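Local coordinates for protein N-terminal acetyltransferase B complex subunit MDM20 (Candida albicans, PDB 5K04) that probably serves as the non-catalytic auxiliary subunit of the NatB N-terminal acetyltransferase complex, supporting the acetylation of protein N-termini, at residues L155-G160 with S166-L171; V381-S386 with T391-V396; S635-L640 with S685-Q690. All coordinates share one frame; numbering follows the deposited sequence.

Contact 1: residues L155-G160 with S166-L171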
loop_
_atom_site.group_PDB
_atom_site.type_symbol
_atom_site.label_atom_id
_atom_site.label_comp_id
_atom_site.label_asym_id
_atom_site.label_seq_id
_atom_site.Cartn_x
_atom_site.Cartn_y
_atom_site.Cartn_z
ATOM N N LEU A 155 -8.829 20.526 -4.920
ATOM C CA LEU A 155 -7.500 19.939 -4.772
ATOM C C LEU A 155 -6.543 20.908 -4.100
ATOM O O LEU A 155 -5.799 20.526 -3.189
ATOM C CB LEU A 155 -6.954 19.529 -6.131
ATOM C CG LEU A 155 -7.660 18.367 -6.835
ATOM C CD1 LEU A 155 -6.871 18.018 -8.099
ATOM C CD2 LEU A 155 -7.803 17.129 -5.907
ATOM N N LEU A 156 -6.560 22.173 -4.543
ATOM C CA LEU A 156 -5.706 23.207 -3.957
ATOM C C LEU A 156 -6.053 23.439 -2.499
ATOM O O LEU A 156 -5.165 23.553 -1.648
ATOM C CB LEU A 156 -5.869 24.518 -4.723
ATOM C CG LEU A 156 -5.104 24.748 -6.006
ATOM C CD1 LEU A 156 -5.568 26.066 -6.631
ATOM C CD2 LEU A 156 -3.606 24.763 -5.708
ATOM N N LEU A 157 -7.354 23.528 -2.199
ATOM C CA LEU A 157 -7.822 23.729 -0.830
ATOM C C LEU A 157 -7.315 22.652 0.115
ATOM O O LEU A 157 -7.296 22.867 1.334
ATOM C CB LEU A 157 -9.349 23.751 -0.799
ATOM C CG LEU A 157 -9.972 25.064 -1.244
ATOM C CD1 LEU A 157 -11.471 24.905 -1.442
ATOM C CD2 LEU A 157 -9.664 26.115 -0.204
ATOM N N GLN A 158 -6.912 21.498 -0.424
ATOM C CA GLN A 158 -6.416 20.389 0.369
ATOM C C GLN A 158 -4.938 20.535 0.674
ATOM O O GLN A 158 -4.286 19.550 1.030
ATOM C CB GLN A 158 -6.685 19.051 -0.346
ATOM C CG GLN A 158 -8.142 18.758 -0.650
ATOM C CD GLN A 158 -9.013 19.003 0.538
ATOM O OE1 GLN A 158 -9.865 19.894 0.534
ATOM N NE2 GLN A 158 -8.758 18.272 1.600
ATOM N N GLU A 159 -4.382 21.731 0.517
ATOM C CA GLU A 159 -2.957 21.936 0.757
ATOM C C GLU A 159 -2.643 22.923 1.875
ATOM O O GLU A 159 -1.605 22.773 2.523
ATOM C CB GLU A 159 -2.254 22.370 -0.537
ATOM C CG GLU A 159 -2.297 21.273 -1.600
ATOM C CD GLU A 159 -1.289 21.482 -2.718
ATOM O OE1 GLU A 159 -1.131 22.632 -3.182
ATOM O OE2 GLU A 159 -0.649 20.486 -3.126
ATOM N N GLY A 160 -3.495 23.906 2.127
ATOM C CA GLY A 160 -3.432 24.674 3.355
ATOM C C GLY A 160 -2.891 26.101 3.303
ATOM O O GLY A 160 -2.516 26.634 4.358
ATOM N N SER A 166 -10.568 31.238 1.009
ATOM C CA SER A 166 -11.830 31.895 0.700
ATOM C C SER A 166 -11.975 32.136 -0.805
ATOM O O SER A 166 -13.035 31.880 -1.391
ATOM C CB SER A 166 -11.914 33.207 1.497
ATOM O OG SER A 166 -13.092 33.922 1.188
ATOM N N LEU A 167 -10.915 32.634 -1.449
ATOM C CA LEU A 167 -10.964 32.871 -2.889
ATOM C C LEU A 167 -11.167 31.571 -3.656
ATOM O O LEU A 167 -12.017 31.491 -4.553
ATOM C CB LEU A 167 -9.680 33.554 -3.339
ATOM C CG LEU A 167 -9.484 33.653 -4.846
ATOM C CD1 LEU A 167 -10.401 34.699 -5.427
ATOM C CD2 LEU A 167 -8.032 33.974 -5.141
ATOM N N TYR A 168 -10.367 30.546 -3.325
ATOM C CA TYR A 168 -10.446 29.264 -4.022
ATOM C C TYR A 168 -11.837 28.660 -3.894
ATOM O O TYR A 168 -12.371 28.079 -4.845
ATOM C CB TYR A 168 -9.397 28.300 -3.460
ATOM C CG TYR A 168 -7.942 28.634 -3.777
ATOM C CD1 TYR A 168 -7.607 29.570 -4.746
ATOM C CD2 TYR A 168 -6.901 27.977 -3.120
ATOM C CE1 TYR A 168 -6.278 29.854 -5.043
ATOM C CE2 TYR A 168 -5.576 28.252 -3.413
ATOM C CZ TYR A 168 -5.271 29.187 -4.373
ATOM O OH TYR A 168 -3.952 29.467 -4.654
ATOM N N ASN A 169 -12.442 28.799 -2.720
ATOM C CA ASN A 169 -13.762 28.234 -2.492
ATOM C C ASN A 169 -14.831 29.001 -3.250
ATOM O O ASN A 169 -15.791 28.403 -3.751
ATOM C CB ASN A 169 -14.058 28.243 -1.000
ATOM C CG ASN A 169 -15.121 27.295 -0.648
ATOM O OD1 ASN A 169 -14.870 26.095 -0.491
ATOM N ND2 ASN A 169 -16.353 27.798 -0.583
ATOM N N SER A 170 -14.679 30.326 -3.336
ATOM C CA SER A 170 -15.632 31.158 -4.064
ATOM C C SER A 170 -15.551 30.919 -5.565
ATOM O O SER A 170 -16.570 30.964 -6.262
ATOM C CB SER A 170 -15.374 32.631 -3.743
ATOM O OG SER A 170 -15.833 33.445 -4.797
ATOM N N LEU A 171 -14.342 30.690 -6.089
ATOM C CA LEU A 171 -14.202 30.469 -7.528
ATOM C C LEU A 171 -14.747 29.103 -7.924
ATOM O O LEU A 171 -15.347 28.956 -8.993
ATOM C CB LEU A 171 -12.735 30.618 -7.955
ATOM C CG LEU A 171 -12.105 32.019 -7.888
ATOM C CD1 LEU A 171 -10.609 31.923 -8.019
ATOM C CD2 LEU A 171 -12.650 32.981 -8.956
#
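Leu156 lays one methyl over the ring of Tyr168, and this CH-pi contact is the heart of the packing between 155-160 and 166-171. Leu156 CD1 stands 4.0 Å from the centroid of the Tyr168 ring and 16° off its normal, displaced somewhat from the middle. Leu156 CB, on the same side of the ring, touches its rim at Tyr168 CD2, 3.9 Å away. The two side chains cross at about a right angle.

Leu157 takes another route. Its CD2 comes up at the rim of the aromatic ring, close to the ring plane, and rests 3.9 Å from Tyr168 CB; the two side chains slide past each other in opposite directions. The other methyl, Leu157 CD1, abuts Asn169 OD1 at 3.7 Å, a van der Waals touch.

The contact lies in an antiparallel helical hairpin, a helix-turn-helix pairing of the sort that builds TPR-like folds: a short turn links helix 143-157 to helix 162-177, with Leu157 and Tyr168 nearest in the backbone.

Positioning comes from torsions and from the second shell. The CG of Tyr168 lies beside its own backbone N and anti to the carbonyl carbon (chi1 -70°), which swings the ring toward the preceding helix. The amide of Asn169 is tethered by ND2, which donates to Phe194 O and so helps to hold the amide with OD1 turned to the leucine. Leu156 in turn packs on Phe126, Lys127 and Asn130 of helix 126-138, while Leu155, on the same turn, leans on Ile496 of helix 489-503.

Contact 2: residues V381-S386 with T391-V396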
loop_
_atom_site.group_PDB
_atom_site.type_symbol
_atom_site.label_atom_id
_atom_site.label_comp_id
_atom_site.label_asym_id
_atom_site.label_seq_id
_atom_site.Cartn_x
_atom_site.Cartn_y
_atom_site.Cartn_z
ATOM N N VAL A 381 1.779 -15.660 20.768
ATOM C CA VAL A 381 2.277 -14.289 20.814
ATOM C C VAL A 381 2.611 -13.887 22.247
ATOM O O VAL A 381 3.648 -13.261 22.507
ATOM C CB VAL A 381 1.262 -13.329 20.169
ATOM C CG1 VAL A 381 1.723 -11.909 20.340
ATOM C CG2 VAL A 381 1.099 -13.656 18.697
ATOM N N SER A 382 1.754 -14.269 23.199
ATOM C CA SER A 382 1.998 -13.962 24.607
ATOM C C SER A 382 3.254 -14.638 25.128
ATOM O O SER A 382 3.871 -14.149 26.082
ATOM C CB SER A 382 0.801 -14.390 25.458
ATOM O OG SER A 382 -0.348 -13.666 25.087
ATOM N N ASP A 383 3.646 -15.761 24.526
ATOM C CA ASP A 383 4.810 -16.511 24.986
ATOM C C ASP A 383 6.128 -15.981 24.418
ATOM O O ASP A 383 7.191 -16.356 24.923
ATOM C CB ASP A 383 4.641 -17.987 24.613
ATOM C CG ASP A 383 5.775 -18.861 25.103
ATOM O OD1 ASP A 383 6.037 -18.865 26.329
ATOM O OD2 ASP A 383 6.374 -19.576 24.271
ATOM N N LEU A 384 6.086 -15.118 23.393
ATOM C CA LEU A 384 7.303 -14.688 22.704
ATOM C C LEU A 384 8.136 -13.795 23.612
ATOM O O LEU A 384 7.631 -12.809 24.157
ATOM C CB LEU A 384 6.945 -13.950 21.424
ATOM C CG LEU A 384 6.338 -14.810 20.310
ATOM C CD1 LEU A 384 5.853 -13.926 19.192
ATOM C CD2 LEU A 384 7.336 -15.854 19.791
ATOM N N ASP A 385 9.411 -14.145 23.785
ATOM C CA ASP A 385 10.296 -13.396 24.666
ATOM C C ASP A 385 11.601 -12.961 24.009
ATOM O O ASP A 385 12.458 -12.405 24.705
ATOM C CB ASP A 385 10.573 -14.212 25.946
ATOM C CG ASP A 385 11.447 -15.470 25.709
ATOM O OD1 ASP A 385 12.090 -15.603 24.642
ATOM O OD2 ASP A 385 11.497 -16.328 26.617
ATOM N N SER A 386 11.776 -13.199 22.696
ATOM C CA SER A 386 12.919 -12.843 21.855
ATOM C C SER A 386 14.139 -13.723 22.097
ATOM O O SER A 386 15.102 -13.623 21.348
ATOM C CB SER A 386 13.336 -11.372 22.012
ATOM O OG SER A 386 13.973 -11.167 23.255
ATOM N N THR A 391 12.040 -18.529 20.199
ATOM C CA THR A 391 11.693 -18.258 18.807
ATOM C C THR A 391 11.641 -19.547 17.991
ATOM O O THR A 391 10.714 -19.763 17.201
ATOM C CB THR A 391 12.714 -17.275 18.238
ATOM O OG1 THR A 391 12.534 -16.011 18.885
ATOM C CG2 THR A 391 12.574 -17.123 16.723
ATOM N N ILE A 392 12.621 -20.426 18.197
ATOM C CA ILE A 392 12.665 -21.691 17.482
ATOM C C ILE A 392 11.525 -22.597 17.927
ATOM O O ILE A 392 10.868 -23.244 17.100
ATOM C CB ILE A 392 14.038 -22.353 17.688
ATOM C CG1 ILE A 392 15.124 -21.576 16.935
ATOM C CG2 ILE A 392 14.007 -23.815 17.263
ATOM C CD1 ILE A 392 16.542 -22.087 17.207
ATOM N N LYS A 393 11.271 -22.660 19.237
ATOM C CA LYS A 393 10.151 -23.455 19.732
ATOM C C LYS A 393 8.853 -23.026 19.060
ATOM O O LYS A 393 8.086 -23.862 18.558
ATOM C CB LYS A 393 10.043 -23.331 21.258
ATOM C CG LYS A 393 8.761 -23.957 21.835
ATOM C CD LYS A 393 8.574 -23.699 23.332
ATOM C CE LYS A 393 8.051 -22.310 23.600
ATOM N NZ LYS A 393 7.792 -22.073 25.025
ATOM N N ASN A 394 8.612 -21.718 18.998
ATOM C CA ASN A 394 7.361 -21.238 18.438
ATOM C C ASN A 394 7.332 -21.317 16.915
ATOM O O ASN A 394 6.248 -21.443 16.339
ATOM C CB ASN A 394 7.088 -19.829 18.961
ATOM C CG ASN A 394 6.538 -19.855 20.395
ATOM O OD1 ASN A 394 5.516 -20.467 20.661
ATOM N ND2 ASN A 394 7.252 -19.231 21.318
ATOM N N ILE A 395 8.496 -21.286 16.250
ATOM C CA ILE A 395 8.552 -21.662 14.834
ATOM C C ILE A 395 8.011 -23.082 14.633
ATOM O O ILE A 395 7.245 -23.352 13.698
ATOM C CB ILE A 395 9.992 -21.540 14.301
ATOM C CG1 ILE A 395 10.350 -20.077 14.026
ATOM C CG2 ILE A 395 10.166 -22.388 13.047
ATOM C CD1 ILE A 395 11.811 -19.855 13.649
ATOM N N VAL A 396 8.423 -24.013 15.501
ATOM C CA VAL A 396 7.950 -25.394 15.413
ATOM C C VAL A 396 6.438 -25.463 15.604
ATOM O O VAL A 396 5.743 -26.239 14.937
ATOM C CB VAL A 396 8.690 -26.259 16.446
ATOM C CG1 VAL A 396 8.163 -27.667 16.442
ATOM C CG2 VAL A 396 10.178 -26.237 16.155
HETATM O O HOH W 1 8.087 -20.179 27.678
HETATM O O HOH W 2 10.775 -15.274 20.613
#
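The backbones of Ser386 and Thr391 approach most closely, with their CA atoms 6.3 Å apart, where the chain turns between helices 372-383 and 388-404.

Further from that turn, one carboxylate oxygen carries most of the polar contact. Asp383 OD2 receives Lys393 NZ at 3.0 Å in a salt bridge, met on the syn side, and Asn394 ND2 at 3.1 Å on the anti side. The two donors come from opposite faces of the carboxylate plane, each tilted out of it. The hydrogen bond from Asn394 ND2 is nearly straight, with an N-H...O angle of 172°, and the oxygen lies almost in the amide plane of Asn394 although the carboxylate and amide planes are themselves turned 72° apart. Lys393 gets there by an otherwise extended chain that bends once, at chi3 (79°), to bring its ammonium group across the end of Asp383.

Two waters add to the contact. One donates to Asp383 OD1 at 2.8 Å and has a weak bond to Lys393 NZ; another accepts from Ser386 N and lies 2.6 Å from Thr391 OG1, bridging the chain beside the turn. Next to the polar group, Leu384 CD2 rests 3.7 Å from Asn394 ND2, and the same leucine packs on Trp414 of helix 409-419 and on Cys564.

This is a hairpin of consecutive helices within the TPR-like family region of the subunit. With a cation and an amide N-H gripping a single oxygen, Asp383 is probably stabilised as a carboxylate, and the two donors, on opposite faces of its plane, probably restrict how far it can turn.

Contact 3: residues S635-L640 with S685-Q690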
loop_
_atom_site.group_PDB
_atom_site.type_symbol
_atom_site.label_atom_id
_atom_site.label_comp_id
_atom_site.label_asym_id
_atom_site.label_seq_id
_atom_site.Cartn_x
_atom_site.Cartn_y
_atom_site.Cartn_z
ATOM N N SER A 635 43.641 12.143 6.507
ATOM C CA SER A 635 42.857 11.968 7.730
ATOM C C SER A 635 41.720 10.978 7.509
ATOM O O SER A 635 41.589 9.994 8.243
ATOM C CB SER A 635 42.321 13.308 8.237
ATOM O OG SER A 635 41.537 13.942 7.248
ATOM N N LEU A 636 40.893 11.219 6.490
ATOM C CA LEU A 636 39.813 10.286 6.177
ATOM C C LEU A 636 40.347 8.883 5.893
ATOM O O LEU A 636 39.734 7.881 6.287
ATOM C CB LEU A 636 39.016 10.817 4.989
ATOM C CG LEU A 636 38.347 12.158 5.310
ATOM C CD1 LEU A 636 37.728 12.789 4.081
ATOM C CD2 LEU A 636 37.310 11.957 6.412
ATOM N N TYR A 637 41.504 8.788 5.231
ATOM C CA TYR A 637 42.015 7.471 4.875
ATOM C C TYR A 637 42.604 6.743 6.079
ATOM O O TYR A 637 42.503 5.511 6.162
ATOM C CB TYR A 637 43.046 7.592 3.753
ATOM C CG TYR A 637 43.980 6.416 3.674
ATOM C CD1 TYR A 637 43.526 5.182 3.233
ATOM C CD2 TYR A 637 45.313 6.532 4.064
ATOM C CE1 TYR A 637 44.364 4.097 3.174
ATOM C CE2 TYR A 637 46.173 5.438 4.004
ATOM C CZ TYR A 637 45.685 4.227 3.549
ATOM O OH TYR A 637 46.488 3.123 3.464
ATOM N N ASN A 638 43.222 7.486 7.011
ATOM C CA ASN A 638 43.767 6.874 8.221
ATOM C C ASN A 638 42.673 6.182 9.031
ATOM O O ASN A 638 42.892 5.100 9.586
ATOM C CB ASN A 638 44.474 7.925 9.088
ATOM C CG ASN A 638 45.928 8.192 8.661
ATOM O OD1 ASN A 638 46.529 7.446 7.882
ATOM N ND2 ASN A 638 46.494 9.267 9.189
ATOM N N TYR A 639 41.481 6.789 9.100
ATOM C CA TYR A 639 40.395 6.162 9.844
ATOM C C TYR A 639 39.974 4.843 9.201
ATOM O O TYR A 639 39.693 3.866 9.905
ATOM C CB TYR A 639 39.213 7.120 9.965
ATOM C CG TYR A 639 38.167 6.629 10.949
ATOM C CD1 TYR A 639 37.122 5.798 10.539
ATOM C CD2 TYR A 639 38.218 7.002 12.291
ATOM C CE1 TYR A 639 36.164 5.349 11.445
ATOM C CE2 TYR A 639 37.271 6.561 13.203
ATOM C CZ TYR A 639 36.248 5.732 12.781
ATOM O OH TYR A 639 35.305 5.300 13.688
ATOM N N LEU A 640 39.933 4.792 7.863
ATOM C CA LEU A 640 39.673 3.526 7.173
ATOM C C LEU A 640 40.769 2.507 7.471
ATOM O O LEU A 640 40.490 1.328 7.704
ATOM C CB LEU A 640 39.559 3.756 5.662
ATOM C CG LEU A 640 38.324 4.512 5.142
ATOM C CD1 LEU A 640 38.643 5.256 3.847
ATOM C CD2 LEU A 640 37.161 3.560 4.900
ATOM N N SER A 685 44.600 4.410 -6.553
ATOM C CA SER A 685 45.556 5.151 -5.749
ATOM C C SER A 685 46.303 4.160 -4.878
ATOM O O SER A 685 45.862 3.024 -4.688
ATOM C CB SER A 685 44.863 6.202 -4.878
ATOM O OG SER A 685 44.009 5.561 -3.953
ATOM N N SER A 686 47.437 4.609 -4.329
ATOM C CA SER A 686 48.173 3.768 -3.388
ATOM C C SER A 686 47.330 3.456 -2.149
ATOM O O SER A 686 47.349 2.326 -1.643
ATOM C CB SER A 686 49.503 4.432 -3.003
ATOM O OG SER A 686 49.366 5.382 -1.953
ATOM N N TYR A 687 46.562 4.434 -1.658
ATOM C CA TYR A 687 45.796 4.176 -0.441
ATOM C C TYR A 687 44.577 3.288 -0.701
ATOM O O TYR A 687 44.179 2.524 0.188
ATOM C CB TYR A 687 45.405 5.499 0.239
ATOM C CG TYR A 687 44.821 6.546 -0.681
ATOM C CD1 TYR A 687 43.514 6.437 -1.139
ATOM C CD2 TYR A 687 45.568 7.649 -1.079
ATOM C CE1 TYR A 687 42.969 7.380 -1.979
ATOM C CE2 TYR A 687 45.033 8.606 -1.922
ATOM C CZ TYR A 687 43.721 8.467 -2.369
ATOM O OH TYR A 687 43.151 9.396 -3.212
ATOM N N MET A 688 43.991 3.332 -1.906
ATOM C CA MET A 688 42.923 2.383 -2.223
ATOM C C MET A 688 43.465 0.963 -2.382
ATOM O O MET A 688 42.833 -0.003 -1.931
ATOM C CB MET A 688 42.183 2.808 -3.488
ATOM C CG MET A 688 41.352 4.066 -3.320
ATOM S SD MET A 688 40.229 4.005 -1.941
ATOM C CE MET A 688 39.232 2.700 -2.560
ATOM N N ASN A 689 44.631 0.815 -3.024
ATOM C CA ASN A 689 45.247 -0.505 -3.124
ATOM C C ASN A 689 45.582 -1.064 -1.750
ATOM O O ASN A 689 45.562 -2.283 -1.554
ATOM C CB ASN A 689 46.498 -0.446 -3.990
ATOM C CG ASN A 689 46.174 -0.259 -5.451
ATOM O OD1 ASN A 689 45.133 -0.715 -5.929
ATOM N ND2 ASN A 689 47.060 0.428 -6.174
ATOM N N GLN A 690 45.870 -0.195 -0.783
ATOM C CA GLN A 690 46.119 -0.673 0.569
ATOM C C GLN A 690 44.824 -1.111 1.248
ATOM O O GLN A 690 44.820 -2.085 2.013
ATOM C CB GLN A 690 46.839 0.409 1.376
ATOM C CG GLN A 690 47.126 0.045 2.825
ATOM C CD GLN A 690 47.915 -1.238 2.978
ATOM O OE1 GLN A 690 48.594 -1.687 2.052
ATOM N NE2 GLN A 690 47.829 -1.837 4.162
#
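Gln690, whose side chain meets Tyr637 across the contact, is anchored in its own helix by a 3.0 Å bond from Gln690 N to Ser686 O. From that helical turn its CG reaches the edge of the Tyr637 ring, 3.2 Å from Tyr637 OH, and the amide and ring planes stand almost perpendicular.

The main packing lies one turn earlier. Tyr687 CB sits over the centre of the Tyr637 ring, 3.4 Å from its centroid and only 12° off the normal, a close CH-pi contact. Tyr637 CE1 also comes within 3.4 Å of the carbonyl oxygen Tyr687 O, so the ring lies against backbone as well as side chain. Tyr637 is brought there because its CG is anti to the backbone N (chi1 158°), which extends the ring outward from its helix. The Tyr687 ring itself leads away from this meeting point: its CG occupies the crowded position between backbone N and carbonyl carbon. The two rings are therefore only obliquely related, their centroids 5.6 Å apart and their planes at 46°.

Here helices 630-643 and 686-695 run in about the same direction, side by side in an all-helical array, although far apart in sequence. Leu691, next along the second helix, takes both Tyr637 and Leu640. Helix 608-625 packs against both helices, Ile623 meeting Leu636 and Tyr687, and Leu620 meeting Met688.

Between these two segments the attraction is probably mainly dispersive, with a small electrostatic share from the CH-pi contact of Tyr687 CB with the Tyr637 ring.

How the contacts relate
Along the chain the three contacts follow one another in series, each closing before the next begins, and they share no helix. Centre to centre, contacts 1 and 2 lie about 53 Å apart, on opposite sides of the chain's centre, contacts 1 and 3 about 57 Å and contacts 2 and 3 about 46 Å; none touches another. Contacts 1 and 2 each join consecutive helices across a short turn, whereas contact 3 joins segments with 44 residues of chain between them. Neighbouring-helix pairings thus combine with one longer-range pairing in a largely helical subunit whose family region, holding contact 2, belongs to the TPR clan, consistent with a scaffold role in NatB.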